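Local coordinates for putative laminarinase (Phanerochaete chrysosporium, PDB 2W39), which probably hydrolyses glycosidic bonds in beta-glucans such as laminarin and lichenin, as a secreted family 16 glycoside hydrolase of a white-rot fungus, at residues S71-S76 against T105-W110; A188-R191 against I196-W199. All blocks are in the same frame, centred on the assembly; numbering follows the deposited sequence.

Contact 1 (S71-S76 against T105-W110); sequences SVRIRS and TDEGDW. With BGC (beta-D-glucopyranose), chain B.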
# COMPACT_ATOMS: atom_id res chain seq x y z
N SER A 71 14.10 -3.37 -7.04
CA SER A 71 13.21 -2.96 -5.97
C SER A 71 12.71 -4.22 -5.27
O SER A 71 13.16 -5.33 -5.59
CB SER A 71 12.05 -2.15 -6.56
OG SER A 71 11.32 -1.51 -5.52
N VAL A 72 11.79 -4.04 -4.34
CA VAL A 72 11.31 -5.15 -3.54
C VAL A 72 9.79 -5.14 -3.41
O VAL A 72 9.14 -4.08 -3.43
CB VAL A 72 11.97 -5.20 -2.14
CG1 VAL A 72 13.50 -5.38 -2.25
CG2 VAL A 72 11.63 -3.97 -1.30
N ARG A 73 9.25 -6.35 -3.23
CA ARG A 73 7.84 -6.61 -2.98
C ARG A 73 7.82 -7.69 -1.90
O ARG A 73 8.18 -8.84 -2.16
CB ARG A 73 7.17 -7.09 -4.27
CG ARG A 73 5.73 -7.59 -4.09
CD ARG A 73 5.04 -7.71 -5.40
NE ARG A 73 3.81 -8.50 -5.32
CZ ARG A 73 2.76 -8.37 -6.14
NH1 ARG A 73 2.70 -7.38 -7.01
NH2 ARG A 73 1.74 -9.21 -6.03
N ILE A 74 7.46 -7.30 -0.69
CA ILE A 74 7.47 -8.24 0.42
C ILE A 74 6.06 -8.66 0.75
O ILE A 74 5.11 -7.88 0.63
CB ILE A 74 8.25 -7.69 1.66
CG1 ILE A 74 7.56 -6.49 2.37
CG2 ILE A 74 9.71 -7.37 1.28
CD1 ILE A 74 8.13 -6.20 3.75
N ARG A 75 5.90 -9.91 1.17
CA ARG A 75 4.60 -10.50 1.39
C ARG A 75 4.61 -11.26 2.71
O ARG A 75 5.50 -12.09 2.97
CB ARG A 75 4.29 -11.48 0.25
CG ARG A 75 2.91 -12.12 0.38
CD ARG A 75 2.65 -13.12 -0.72
NE ARG A 75 3.44 -14.34 -0.56
CZ ARG A 75 3.44 -15.35 -1.42
NH1 ARG A 75 2.72 -15.27 -2.53
NH2 ARG A 75 4.16 -16.43 -1.17
N SER A 76 3.62 -11.02 3.56
CA SER A 76 3.55 -11.76 4.83
C SER A 76 3.41 -13.24 4.55
O SER A 76 2.71 -13.65 3.62
CB SER A 76 2.39 -11.28 5.71
OG SER A 76 1.12 -11.51 5.11
N THR A 105 -4.05 -9.02 -0.50
CA THR A 105 -4.75 -9.78 -1.52
C THR A 105 -4.49 -11.27 -1.35
O THR A 105 -3.67 -11.68 -0.51
CB THR A 105 -4.35 -9.31 -2.94
OG1 THR A 105 -5.31 -9.79 -3.89
CG2 THR A 105 -2.96 -9.81 -3.33
N ASP A 106 -5.18 -12.06 -2.16
CA ASP A 106 -4.86 -13.45 -2.38
C ASP A 106 -4.43 -13.56 -3.85
O ASP A 106 -5.27 -13.54 -4.77
CB ASP A 106 -6.11 -14.28 -2.06
CG ASP A 106 -5.89 -15.76 -2.20
OD1 ASP A 106 -4.92 -16.17 -2.85
OD2 ASP A 106 -6.71 -16.54 -1.64
N GLU A 107 -3.13 -13.61 -4.07
CA GLU A 107 -2.60 -13.63 -5.43
C GLU A 107 -3.05 -14.88 -6.17
O GLU A 107 -3.27 -14.85 -7.38
CB GLU A 107 -1.07 -13.57 -5.42
CG GLU A 107 -0.48 -12.25 -4.94
CD GLU A 107 0.93 -12.44 -4.46
OE1 GLU A 107 1.12 -13.14 -3.45
OE2 GLU A 107 1.87 -11.92 -5.10
N GLY A 108 -3.22 -15.97 -5.42
CA GLY A 108 -3.50 -17.27 -6.01
C GLY A 108 -4.84 -17.43 -6.69
O GLY A 108 -5.00 -18.35 -7.49
N ASP A 109 -5.80 -16.56 -6.38
CA ASP A 109 -7.12 -16.61 -7.01
C ASP A 109 -7.65 -15.23 -7.41
O ASP A 109 -8.86 -15.05 -7.57
CB ASP A 109 -8.13 -17.36 -6.13
CG ASP A 109 -8.37 -16.69 -4.81
OD1 ASP A 109 -7.84 -15.59 -4.51
OD2 ASP A 109 -9.16 -17.30 -4.04
N TRP A 110 -6.75 -14.28 -7.63
CA TRP A 110 -7.12 -12.90 -7.92
C TRP A 110 -8.03 -12.84 -9.16
O TRP A 110 -7.75 -13.50 -10.15
CB TRP A 110 -5.86 -12.06 -8.12
CG TRP A 110 -6.14 -10.58 -8.17
CD1 TRP A 110 -6.06 -9.70 -7.13
CD2 TRP A 110 -6.56 -9.81 -9.31
NE1 TRP A 110 -6.42 -8.44 -7.54
CE2 TRP A 110 -6.73 -8.47 -8.87
CE3 TRP A 110 -6.83 -10.12 -10.65
CZ2 TRP A 110 -7.12 -7.45 -9.73
CZ3 TRP A 110 -7.22 -9.10 -11.50
CH2 TRP A 110 -7.38 -7.78 -11.04
C2 BGC B . -2.74 -7.06 -11.07
C3 BGC B . -3.28 -8.47 -11.23
C4 BGC B . -2.69 -9.44 -10.21
C5 BGC B . -2.83 -8.88 -8.79
C6 BGC B . -2.12 -9.74 -7.74
C1 BGC B . -2.91 -6.61 -9.62
O2 BGC B . -3.46 -6.18 -11.93
O3 BGC B . -2.98 -8.95 -12.55
O4 BGC B . -3.37 -10.71 -10.32
O5 BGC B . -2.27 -7.56 -8.76
O6 BGC B . -0.69 -9.63 -7.86
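Arg-73 and Arg-75 on the strand reach Glu-107 on the loop across two backbones that come no nearer than 9.8 Å, from Arg-75 CA to Thr-105 CA. The contact is a salt-bridge network of these three residues beside the glucan-binding cleft of the GH16 beta-sandwich. Arg-73 runs out nearly straight, and with CG anti to the backbone N (chi1 172°) the chain carries its guanidinium across to Glu-107 and the glucose. Arg-73 NH2 gives a hydrogen bond to Glu-107 OE2 at 2.9 Å, which it meets from above the carboxylate plane. Arg-73 NH2 also donates to O6 of the bound glucose at 3.1 Å. Arg-75 bends at chi3 (71°), and Arg-75 NH1 reaches Glu-107 OE1 at 2.8 Å on the syn side. That bond is nearly straight, and the two flat groups stand perpendicular. One carboxylate thus engages two guanidinium groups, one oxygen each, and Glu-107 is a second-shell residue that holds Arg-73, which binds the sugar. Glu-21 forms a further salt bridge with Arg-73 NE. On the loop side, one face of the Trp-110 indole lies against the glucose. Glucose O4 comes within 3.5 Å of Trp-110 CD2, and glucose C5 sits 3.7 Å from Trp-110 CD1.

Contact 2 (A188-R191 against I196-W199); sequences AMER and IKVW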
# COMPACT_ATOMS: atom_id res chain seq x y z
N ALA A 188 -4.45 2.40 9.32
CA ALA A 188 -5.04 1.23 9.97
C ALA A 188 -6.19 0.74 9.10
O ALA A 188 -6.95 1.53 8.55
CB ALA A 188 -5.53 1.58 11.36
N MET A 189 -6.32 -0.58 8.99
CA MET A 189 -7.39 -1.18 8.20
C MET A 189 -8.05 -2.24 9.05
O MET A 189 -7.37 -3.12 9.56
CB MET A 189 -6.80 -1.76 6.90
CG MET A 189 -7.81 -2.28 5.87
SD MET A 189 -8.62 -3.83 6.33
CE MET A 189 -7.23 -4.96 6.35
N GLU A 190 -9.37 -2.12 9.23
CA GLU A 190 -10.19 -3.13 9.88
C GLU A 190 -11.04 -3.83 8.83
O GLU A 190 -11.77 -3.19 8.08
CB GLU A 190 -11.08 -2.51 10.96
CG GLU A 190 -12.01 -3.54 11.62
CD GLU A 190 -12.95 -2.96 12.65
OE1 GLU A 190 -13.11 -1.73 12.69
OE2 GLU A 190 -13.56 -3.77 13.40
N ARG A 191 -10.94 -5.16 8.80
CA ARG A 191 -11.77 -5.98 7.92
C ARG A 191 -12.59 -6.94 8.78
O ARG A 191 -12.05 -7.69 9.60
CB ARG A 191 -10.89 -6.79 6.97
CG ARG A 191 -11.68 -7.85 6.22
CD ARG A 191 -10.87 -8.58 5.17
NE ARG A 191 -11.47 -9.88 4.91
CZ ARG A 191 -10.81 -10.92 4.41
NH1 ARG A 191 -9.57 -10.77 3.98
NH2 ARG A 191 -11.42 -12.09 4.32
N ILE A 196 -15.08 -3.18 5.28
CA ILE A 196 -13.67 -2.81 5.39
C ILE A 196 -13.61 -1.31 5.66
O ILE A 196 -14.34 -0.54 5.03
CB ILE A 196 -12.90 -3.23 4.11
CG1 ILE A 196 -12.78 -4.76 4.06
CG2 ILE A 196 -11.51 -2.57 4.07
CD1 ILE A 196 -12.31 -5.32 2.74
N LYS A 197 -12.75 -0.94 6.60
CA LYS A 197 -12.50 0.47 6.93
C LYS A 197 -11.01 0.74 6.88
O LYS A 197 -10.20 -0.11 7.29
CB LYS A 197 -13.00 0.81 8.34
CG LYS A 197 -14.52 0.86 8.46
CD LYS A 197 -14.98 1.05 9.90
CE LYS A 197 -16.50 0.95 9.98
NZ LYS A 197 -16.99 1.08 11.38
N VAL A 198 -10.64 1.93 6.41
CA VAL A 198 -9.26 2.40 6.51
C VAL A 198 -9.29 3.76 7.21
O VAL A 198 -10.11 4.62 6.86
CB VAL A 198 -8.58 2.55 5.12
CG1 VAL A 198 -7.16 3.07 5.25
CG2 VAL A 198 -8.57 1.23 4.35
N TRP A 199 -8.36 3.93 8.15
CA TRP A 199 -8.14 5.24 8.77
C TRP A 199 -6.72 5.69 8.44
O TRP A 199 -5.77 4.90 8.53
CB TRP A 199 -8.20 5.16 10.29
CG TRP A 199 -9.51 4.85 10.92
CD1 TRP A 199 -10.37 5.74 11.51
CD2 TRP A 199 -10.10 3.55 11.10
NE1 TRP A 199 -11.46 5.08 12.03
CE2 TRP A 199 -11.32 3.74 11.79
CE3 TRP A 199 -9.70 2.25 10.75
CZ2 TRP A 199 -12.15 2.66 12.15
CZ3 TRP A 199 -10.52 1.19 11.10
CH2 TRP A 199 -11.73 1.40 11.79
O HOH W 1 -15.30 -0.16 13.30
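Ala-188 and Trp-199 exchange two backbone hydrogen bonds, from Ala-188 N to Trp-199 O at 2.9 Å and from Trp-199 N to Ala-188 O at 2.8 Å. Glu-190 and Lys-197 form the next hydrogen-bonded pair of this antiparallel beta hairpin. The two strand segments run at 168° to each other. A water joins the charged side chains of the second pair: it donates to Glu-190 OE1 at 2.8 Å and accepts from Lys-197 NZ. Glu-190 OE1 is also hydrogen-bonded to Thr-221 OG1, and Glu-190 OE2 to Tyr-3 OH. The Glu-190 chain is extended alongside the Trp-199 indole and points the same way. Its carboxylate is turned 22° from the ring, with Glu-190 OE1 at the ring edge, 3.5 Å from Trp-199 CH2. Trp-199 NE1 is hydrogen-bonded to Gly-225 O. The other face of the hairpin carries Met-189, Arg-191, Ile-196 and Val-198. Met-189 CG lies 3.9 Å from Val-198 CG2, and a bend at chi2 (-72°) turns Met-189 SD to Ile-196 CG2. The aliphatic part of Arg-191 lies beside Ile-196. Arg-191 NH1 is hydrogen-bonded to Asp-243 O. Strand 83-89 pairs with 185-191, strand 229-232 pairs with 195-202, and Val-116 and Ile-118 of strand 115-120 pack against the Met-189 face.

Overall arrangement
From the N terminus, the chain first enters contact 1 on strand 69-76. It passes through strands 83-89 and 98-105 and closes that contact in the loop before strand 115-120. Contact 2 opens later, on strand 185-191, and closes after the short turn leading into strand 195-202. The two contacts are in series and neither encloses the other. The centres of contact 1 and contact 2 are about 19 Å apart. The nearest atoms of contact 1 and contact 2 are about 7 Å apart and do not touch. Contact 1 ties a strand of the mixed sheet to a loop at the sugar-binding cleft. Contact 2 joins neighbouring strands of the antiparallel sheet. Strand 115-120, which follows the loop of contact 1, packs on the hairpin of contact 2.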